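Long-range contacts in aspartate aminotransferase (Rhodobacter sphaeroides, PDB 3NRA), which probably transfers the amino group of L-aspartate to 2-oxoglutarate, giving oxaloacetate and L-glutamate, with pyridoxal 5'-phosphate as cofactor: residues B[93-98]-B[231-236]; B[217-222]-B[245-250]. All blocks are in the same frame, centred on the assembly; numbering follows the deposited sequence.

Contact 1: B[93-98]-B[231-236]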
ATOM      1  N   ALA B  93       9.950 -11.985  22.001  1.00 14.59           N
ATOM      2  CA  ALA B  93       9.795 -13.326  22.569  1.00 14.98           C
ATOM      3  C   ALA B  93       9.738 -14.383  21.464  1.00 14.87           C
ATOM      4  O   ALA B  93      10.419 -15.378  21.544  1.00 14.86           O
ATOM      5  CB  ALA B  93       8.536 -13.392  23.433  1.00 15.66           C
ATOM      6  N   PHE B  94       8.979 -14.099  20.402  1.00 14.34           N
ATOM      7  CA  PHE B  94       8.847 -15.020  19.265  1.00 14.41           C
ATOM      8  C   PHE B  94      10.173 -15.305  18.568  1.00 13.95           C
ATOM      9  O   PHE B  94      10.525 -16.459  18.382  1.00 14.44           O
ATOM     10  CB  PHE B  94       7.827 -14.498  18.240  1.00 13.59           C
ATOM     11  CG  PHE B  94       7.582 -15.452  17.106  1.00 15.19           C
ATOM     12  CD1 PHE B  94       7.111 -16.738  17.356  1.00 17.03           C
ATOM     13  CD2 PHE B  94       7.927 -15.109  15.795  1.00 15.75           C
ATOM     14  CE1 PHE B  94       6.910 -17.638  16.305  1.00 16.06           C
ATOM     15  CE2 PHE B  94       7.728 -16.001  14.751  1.00 15.54           C
ATOM     16  CZ  PHE B  94       7.228 -17.266  15.003  1.00 14.09           C
ATOM     17  N   THR B  95      10.910 -14.253  18.227  1.00 13.89           N
ATOM     18  CA  THR B  95      12.176 -14.382  17.468  1.00 14.51           C
ATOM     19  C   THR B  95      13.445 -14.575  18.343  1.00 14.72           C
ATOM     20  O   THR B  95      14.504 -14.876  17.823  1.00 14.81           O
ATOM     21  CB  THR B  95      12.404 -13.147  16.567  1.00 15.02           C
ATOM     22  OG1 THR B  95      12.470 -11.950  17.373  1.00 15.01           O
ATOM     23  CG2 THR B  95      11.293 -13.020  15.535  1.00 14.04           C
ATOM     24  N   GLY B  96      13.323 -14.413  19.654  1.00 15.36           N
ATOM     25  CA  GLY B  96      14.468 -14.646  20.567  1.00 16.84           C
ATOM     26  C   GLY B  96      15.548 -13.559  20.526  1.00 17.23           C
ATOM     27  O   GLY B  96      16.699 -13.825  20.842  1.00 18.21           O
ATOM     28  N   ALA B  97      15.170 -12.340  20.122  1.00 17.17           N
ATOM     29  CA  ALA B  97      16.080 -11.183  20.163  1.00 17.09           C
ATOM     30  C   ALA B  97      15.281  -9.884  20.391  1.00 16.64           C
ATOM     31  O   ALA B  97      14.080  -9.839  20.115  1.00 16.52           O
ATOM     32  CB  ALA B  97      16.914 -11.089  18.859  1.00 15.51           C
ATOM     33  N   PRO B  98      15.944  -8.829  20.899  1.00 17.37           N
ATOM     34  CA  PRO B  98      15.266  -7.562  21.161  1.00 18.03           C
ATOM     35  C   PRO B  98      14.585  -6.932  19.937  1.00 16.99           C
ATOM     36  O   PRO B  98      15.054  -7.099  18.808  1.00 17.25           O
ATOM     37  CB  PRO B  98      16.419  -6.647  21.651  1.00 18.50           C
ATOM     38  CG  PRO B  98      17.323  -7.535  22.284  1.00 18.74           C
ATOM     39  CD  PRO B  98      17.308  -8.805  21.449  1.00 18.11           C
ATOM     40  N   TYR B 231      12.905 -24.366  13.963  1.00 20.02           N
ATOM     41  CA  TYR B 231      12.974 -23.089  13.256  1.00 18.45           C
ATOM     42  C   TYR B 231      14.013 -22.215  13.913  1.00 18.62           C
ATOM     43  O   TYR B 231      14.021 -22.071  15.137  1.00 18.54           O
ATOM     44  CB  TYR B 231      11.610 -22.378  13.261  1.00 17.73           C
ATOM     45  CG  TYR B 231      11.567 -21.182  12.358  1.00 15.96           C
ATOM     46  CD1 TYR B 231      12.056 -19.938  12.780  1.00 14.91           C
ATOM     47  CD2 TYR B 231      11.134 -21.300  11.058  1.00 16.34           C
ATOM     48  CE1 TYR B 231      12.047 -18.839  11.948  1.00 14.00           C
ATOM     49  CE2 TYR B 231      11.130 -20.210  10.207  1.00 15.75           C
ATOM     50  CZ  TYR B 231      11.596 -18.979  10.656  1.00 16.27           C
ATOM     51  OH  TYR B 231      11.583 -17.900   9.805  1.00 17.26           O
ATOM     52  N   THR B 232      14.855 -21.583  13.092  1.00 18.11           N
ATOM     53  CA  THR B 232      15.927 -20.729  13.578  1.00 17.42           C
ATOM     54  C   THR B 232      15.777 -19.313  12.981  1.00 16.78           C
ATOM     55  O   THR B 232      15.673 -19.143  11.749  1.00 16.96           O
ATOM     56  CB  THR B 232      17.282 -21.311  13.190  1.00 17.92           C
ATOM     57  OG1 THR B 232      17.288 -22.702  13.491  1.00 18.15           O
ATOM     58  CG2 THR B 232      18.417 -20.627  13.939  1.00 17.10           C
ATOM     59  N   HIS B 233      15.792 -18.308  13.858  1.00 16.29           N
ATOM     60  CA  HIS B 233      15.607 -16.922  13.464  1.00 15.37           C
ATOM     61  C   HIS B 233      16.945 -16.268  13.198  1.00 15.26           C
ATOM     62  O   HIS B 233      17.725 -16.044  14.120  1.00 15.87           O
ATOM     63  CB  HIS B 233      14.878 -16.165  14.568  1.00 15.90           C
ATOM     64  CG  HIS B 233      13.511 -16.680  14.846  1.00 14.19           C
ATOM     65  ND1 HIS B 233      12.388 -16.168  14.230  1.00 14.84           N
ATOM     66  CD2 HIS B 233      13.071 -17.633  15.706  1.00 16.78           C
ATOM     67  CE1 HIS B 233      11.317 -16.814  14.663  1.00 17.28           C
ATOM     68  NE2 HIS B 233      11.700 -17.702  15.568  1.00 14.60           N
ATOM     69  N   LEU B 234      17.184 -15.915  11.934  1.00 15.06           N
ATOM     70  CA  LEU B 234      18.441 -15.240  11.520  0.50 14.95           C
ATOM     71  C   LEU B 234      18.796 -14.070  12.420  1.00 14.99           C
ATOM     72  O   LEU B 234      19.943 -13.898  12.773  1.00 15.45           O
ATOM     73  CB  LEU B 234      18.337 -14.743  10.066  0.50 14.20           C
ATOM     74  CG  LEU B 234      19.644 -14.189   9.472  0.50 14.09           C
ATOM     75  CD1 LEU B 234      20.691 -15.279   9.433  0.50 13.18           C
ATOM     76  CD2 LEU B 234      19.417 -13.604   8.068  0.50 11.35           C
ATOM     77  N   ARG B 235      17.790 -13.277  12.800  1.00 14.42           N
ATOM     78  CA  ARG B 235      18.016 -12.028  13.580  1.00 14.98           C
ATOM     79  C   ARG B 235      18.544 -12.235  14.989  1.00 15.65           C
ATOM     80  O   ARG B 235      19.000 -11.286  15.603  1.00 16.77           O
ATOM     81  CB  ARG B 235      16.713 -11.190  13.653  1.00 14.13           C
ATOM     82  CG  ARG B 235      15.661 -11.704  14.641  1.00 12.03           C
ATOM     83  CD  ARG B 235      14.347 -10.897  14.492  1.00 13.29           C
ATOM     84  NE  ARG B 235      14.612  -9.484  14.725  1.00 11.84           N
ATOM     85  CZ  ARG B 235      14.618  -8.881  15.908  1.00 15.44           C
ATOM     86  NH1 ARG B 235      14.216  -9.516  17.020  1.00 14.93           N
ATOM     87  NH2 ARG B 235      15.000  -7.598  15.981  1.00 16.16           N
ATOM     88  N   ALA B 236      18.406 -13.456  15.511  1.00 16.07           N
ATOM     89  CA  ALA B 236      18.945 -13.840  16.802  1.00 16.95           C
ATOM     90  C   ALA B 236      20.337 -14.482  16.722  1.00 17.80           C
ATOM     91  O   ALA B 236      20.941 -14.742  17.758  1.00 18.31           O
ATOM     92  CB  ALA B 236      17.959 -14.795  17.533  1.00 16.02           C
TER
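His233 and Arg235 reach from the loop that follows strand 214-218 to the C-terminal end of helix 81-95, where His233 packs on the last helical residues and Arg235 bonds to Thr95 and to the chain just beyond. The contact belongs to the large domain of a class-I, PLP-dependent aminotransferase, packed against strands 245-249 and 263-267 of its seven-stranded sheet, and it illustrates how two side chains can hold the stretch that leaves a helix. Gly96, with positive phi, is where the chain leaves the helix. The imidazole of His233 points its edge at the face of Phe94, a T-shaped pair with planes at 76° and centroids 5.1 Å apart; the leading atom is CE1 of His233, 3.7 Å from CE2 of Phe94. Phe94 presents that face because its CG stands anti to the backbone N (chi1 -176°), which swings the ring off the helix toward the histidine. The imidazole is also sandwiched: Thr95 CA sits over the middle of one face, a CH-pi contact 3.6 Å from the ring centroid, while CE1 of Tyr231 lies against the opposite face near the rim. Its ND1 is hydrogen-bonded to Gln219, so stacking and a polar partner together limit its rotation. Arg235 works differently, by its N-H groups. Its chain passes Thr95, bends at chi3 (-58°), and brings the guanidinium edge to the turn. NH1 bonds to Thr95 OG1, which is also hydrogen-bonded to Leu91 O, and makes a weaker bond to Ala97 O. Beyond these, Pro98 O lies close to the guanidinium plane and is gripped end-on by two nitrogens: NH2 of Arg235 at 2.9 Å, and NH1 of Arg235 at 3.1 Å, approaching from above the carbonyl plane.

Contact 2: B[217-222]-B[245-250]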
ATOM      1  N   ALA B 217      14.829 -11.109   5.925  1.00 13.06           N
ATOM      2  CA  ALA B 217      14.315 -12.456   6.186  1.00 13.08           C
ATOM      3  C   ALA B 217      12.783 -12.416   6.248  1.00 12.83           C
ATOM      4  O   ALA B 217      12.205 -11.784   7.133  1.00 11.58           O
ATOM      5  CB  ALA B 217      14.879 -12.995   7.476  1.00 13.23           C
ATOM      6  N   ASP B 218      12.139 -13.039   5.254  1.00 12.58           N
ATOM      7  CA  ASP B 218      10.681 -13.036   5.139  1.00 12.00           C
ATOM      8  C   ASP B 218      10.127 -14.298   5.859  1.00 12.39           C
ATOM      9  O   ASP B 218      10.091 -15.408   5.297  1.00 10.94           O
ATOM     10  CB  ASP B 218      10.278 -12.986   3.649  1.00 12.12           C
ATOM     11  CG  ASP B 218       8.772 -12.829   3.439  1.00 10.40           C
ATOM     12  OD1 ASP B 218       8.010 -13.056   4.386  1.00 11.09           O
ATOM     13  OD2 ASP B 218       8.361 -12.498   2.302  1.00  9.83           O
ATOM     14  N   GLN B 219       9.677 -14.091   7.093  1.00 13.20           N
ATOM     15  CA  GLN B 219       9.247 -15.157   7.975  1.00 13.16           C
ATOM     16  C   GLN B 219       7.752 -15.181   8.112  1.00 13.76           C
ATOM     17  O   GLN B 219       7.207 -15.605   9.159  1.00 14.49           O
ATOM     18  CB  GLN B 219       9.920 -14.991   9.338  1.00 13.42           C
ATOM     19  CG  GLN B 219      11.471 -14.790   9.258  1.00 12.13           C
ATOM     20  CD  GLN B 219      12.166 -14.951  10.624  1.00 12.91           C
ATOM     21  OE1 GLN B 219      13.388 -15.133  10.698  1.00 11.68           O
ATOM     22  NE2 GLN B 219      11.372 -14.911  11.711  1.00 12.60           N
ATOM     23  N   LEU B 220       7.076 -14.804   7.029  1.00 14.19           N
ATOM     24  CA  LEU B 220       5.613 -14.661   6.996  1.00 13.95           C
ATOM     25  C   LEU B 220       4.884 -15.834   7.608  1.00 14.63           C
ATOM     26  O   LEU B 220       3.918 -15.640   8.378  1.00 14.55           O
ATOM     27  CB  LEU B 220       5.143 -14.495   5.558  1.00 13.96           C
ATOM     28  CG  LEU B 220       3.637 -14.268   5.287  1.00 15.33           C
ATOM     29  CD1 LEU B 220       2.864 -15.624   5.223  1.00 14.59           C
ATOM     30  CD2 LEU B 220       2.996 -13.279   6.288  1.00 13.39           C
ATOM     31  N   TYR B 221       5.284 -17.055   7.236  1.00 13.99           N
ATOM     32  CA  TYR B 221       4.526 -18.239   7.652  1.00 14.33           C
ATOM     33  C   TYR B 221       5.219 -19.022   8.808  1.00 14.19           C
ATOM     34  O   TYR B 221       4.841 -20.161   9.114  1.00 14.03           O
ATOM     35  CB  TYR B 221       4.252 -19.154   6.425  1.00 14.58           C
ATOM     36  CG  TYR B 221       2.791 -19.475   6.157  1.00 14.22           C
ATOM     37  CD1 TYR B 221       1.895 -19.706   7.188  1.00 15.69           C
ATOM     38  CD2 TYR B 221       2.313 -19.602   4.847  1.00 16.42           C
ATOM     39  CE1 TYR B 221       0.575 -20.080   6.928  1.00 15.41           C
ATOM     40  CE2 TYR B 221       0.981 -19.915   4.591  1.00 14.37           C
ATOM     41  CZ  TYR B 221       0.130 -20.166   5.627  1.00 16.72           C
ATOM     42  OH  TYR B 221      -1.211 -20.501   5.366  1.00 20.67           O
ATOM     43  N   SER B 222       6.158 -18.368   9.492  1.00 14.37           N
ATOM     44  CA  SER B 222       7.041 -19.037  10.464  1.00 15.77           C
ATOM     45  C   SER B 222       6.326 -19.452  11.735  1.00 16.02           C
ATOM     46  O   SER B 222       6.782 -20.332  12.416  1.00 16.17           O
ATOM     47  CB  SER B 222       8.224 -18.132  10.827  1.00 15.79           C
ATOM     48  OG  SER B 222       7.762 -16.903  11.395  1.00 17.07           O
ATOM     49  N   VAL B 245      19.889  -6.515   9.574  1.00 18.88           N
ATOM     50  CA  VAL B 245      18.851  -7.457   9.320  1.00 17.20           C
ATOM     51  C   VAL B 245      17.498  -6.764   9.456  1.00 16.47           C
ATOM     52  O   VAL B 245      17.261  -6.002  10.399  1.00 15.71           O
ATOM     53  CB  VAL B 245      18.923  -8.659  10.276  1.00 17.50           C
ATOM     54  CG1 VAL B 245      17.792  -9.662   9.969  1.00 14.10           C
ATOM     55  CG2 VAL B 245      20.317  -9.344  10.204  1.00 16.05           C
ATOM     56  N   VAL B 246      16.633  -7.014   8.493  1.00 15.72           N
ATOM     57  CA  VAL B 246      15.231  -6.671   8.592  1.00 15.13           C
ATOM     58  C   VAL B 246      14.440  -7.964   8.454  1.00 14.83           C
ATOM     59  O   VAL B 246      14.669  -8.732   7.538  1.00 15.58           O
ATOM     60  CB  VAL B 246      14.836  -5.671   7.508  1.00 14.75           C
ATOM     61  CG1 VAL B 246      13.334  -5.402   7.521  1.00 14.30           C
ATOM     62  CG2 VAL B 246      15.624  -4.369   7.703  1.00 17.42           C
ATOM     63  N   THR B 247      13.571  -8.226   9.416  1.00 13.69           N
ATOM     64  CA  THR B 247      12.698  -9.380   9.386  1.00 12.94           C
ATOM     65  C   THR B 247      11.312  -8.881   9.147  1.00 12.60           C
ATOM     66  O   THR B 247      10.898  -7.877   9.743  1.00 12.05           O
ATOM     67  CB  THR B 247      12.742 -10.138  10.705  1.00 13.24           C
ATOM     68  OG1 THR B 247      14.099 -10.486  11.007  1.00 12.60           O
ATOM     69  CG2 THR B 247      11.901 -11.433  10.642  1.00 11.93           C
ATOM     70  N   ILE B 248      10.584  -9.554   8.267  1.00 12.54           N
ATOM     71  CA  ILE B 248       9.214  -9.183   7.984  1.00 12.43           C
ATOM     72  C   ILE B 248       8.309 -10.373   8.195  1.00 12.30           C
ATOM     73  O   ILE B 248       8.694 -11.486   7.952  1.00 10.30           O
ATOM     74  CB  ILE B 248       9.036  -8.560   6.560  1.00 13.39           C
ATOM     75  CG1 ILE B 248       9.177  -9.591   5.455  1.00 14.24           C
ATOM     76  CG2 ILE B 248      10.075  -7.405   6.318  1.00 10.79           C
ATOM     77  CD1 ILE B 248       9.048  -8.944   4.005  1.00 12.63           C
HETATM   78  N   MSE B 249       7.138 -10.114   8.747  1.00 12.46           N
HETATM   79  CA  MSE B 249       6.122 -11.106   8.904  1.00 13.83           C
HETATM   80  C   MSE B 249       4.831 -10.415   9.314  1.00 14.10           C
HETATM   81  O   MSE B 249       4.802  -9.207   9.517  1.00 13.49           O
HETATM   82  CB  MSE B 249       6.519 -12.164   9.966  1.00 15.16           C
HETATM   83  CG  MSE B 249       6.828 -11.599  11.344  1.00 13.97           C
HETATM   84 SE   MSE B 249       7.410 -12.950  12.539  0.75 12.93          SE
HETATM   85  CE  MSE B 249       5.785 -14.008  12.585  1.00 12.75           C
ATOM     86  N   GLY B 250       3.755 -11.189   9.400  1.00 14.25           N
ATOM     87  CA  GLY B 250       2.475 -10.649   9.786  1.00 13.71           C
ATOM     88  C   GLY B 250       1.407 -11.734   9.946  1.00 13.86           C
ATOM     89  O   GLY B 250       1.703 -12.917   9.823  1.00 12.99           O
TER
HETATM   90  O   HOH W   1      15.101 -13.279  11.732  1.00  9.16           O
HETATM   91  O   HOH W   2       0.886 -15.238   8.413  1.00 11.37           O
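Ala217 and Asp218 run parallel to Thr247 and Ile248, joining neighbouring strands in the core of the sheet. Three backbone bonds hold the pair: Ala217 N to Val246 O, Ile248 N to Ala217 O, and Gln219 N to Ile248 O at 2.9 Å, the last continuing the pairing just past the end of strand 214-218. There the chain folds into a type I turn whose Gln219 O receives both Ser222 N and Ser222 OG, the hydroxyl at 2.6 Å on a lone pair.

Hydrocarbon packs against polar groups. CG1 of Ile248 lies 3.8 Å from Asp218 OD1, while Thr247 CG2, anti to the backbone N, is directed at the amide of Gln219, 3.5 Å from its CD; NE2 of that amide is hydrogen-bonded to His233 ND1. The selenomethionine Met249 lays its CB beside Gln219 O and its CE against Ser222 OG. Water links the two segments twice, between Gln219 OE1 and Thr247 OG1 and between Leu220 O and Gly250 O.

Asp218 OD2 is hydrogen-bonded to the pyridine N1 of the PLP-lysine at position 253, and OD1 takes a weak bond from Leu220 N. Replacing Asp218 by an alanine is likely to leave the cofactor N1 without this hydrogen-bond partner and open a gap beside Ile248. Hydrocarbon beside the carboxylate and an amide at its other oxygen are consistent with a group whose orientation toward the cofactor ring is restrained.

How the contacts relate
Contacts 1 and 2 lie with their centres about 10 Å apart, and their segments alternate along the chain: 93-98, 217-222, 231-236, 245-250. The loop between strands 214-218 and 245-249 supplies 231-236, so the same connection that joins the two strands of contact 2 reaches out to the end of helix 81-95. The two contacts touch directly, through the hydrogen bond between His233 and Gln219 and through packing of Phe94 and Tyr231 on Ser222. In this large domain, the end of helix 81-95 thus touches the turn that follows the strand end carrying the cofactor's partner, with contact 1 partly buried and contact 2 wholly so.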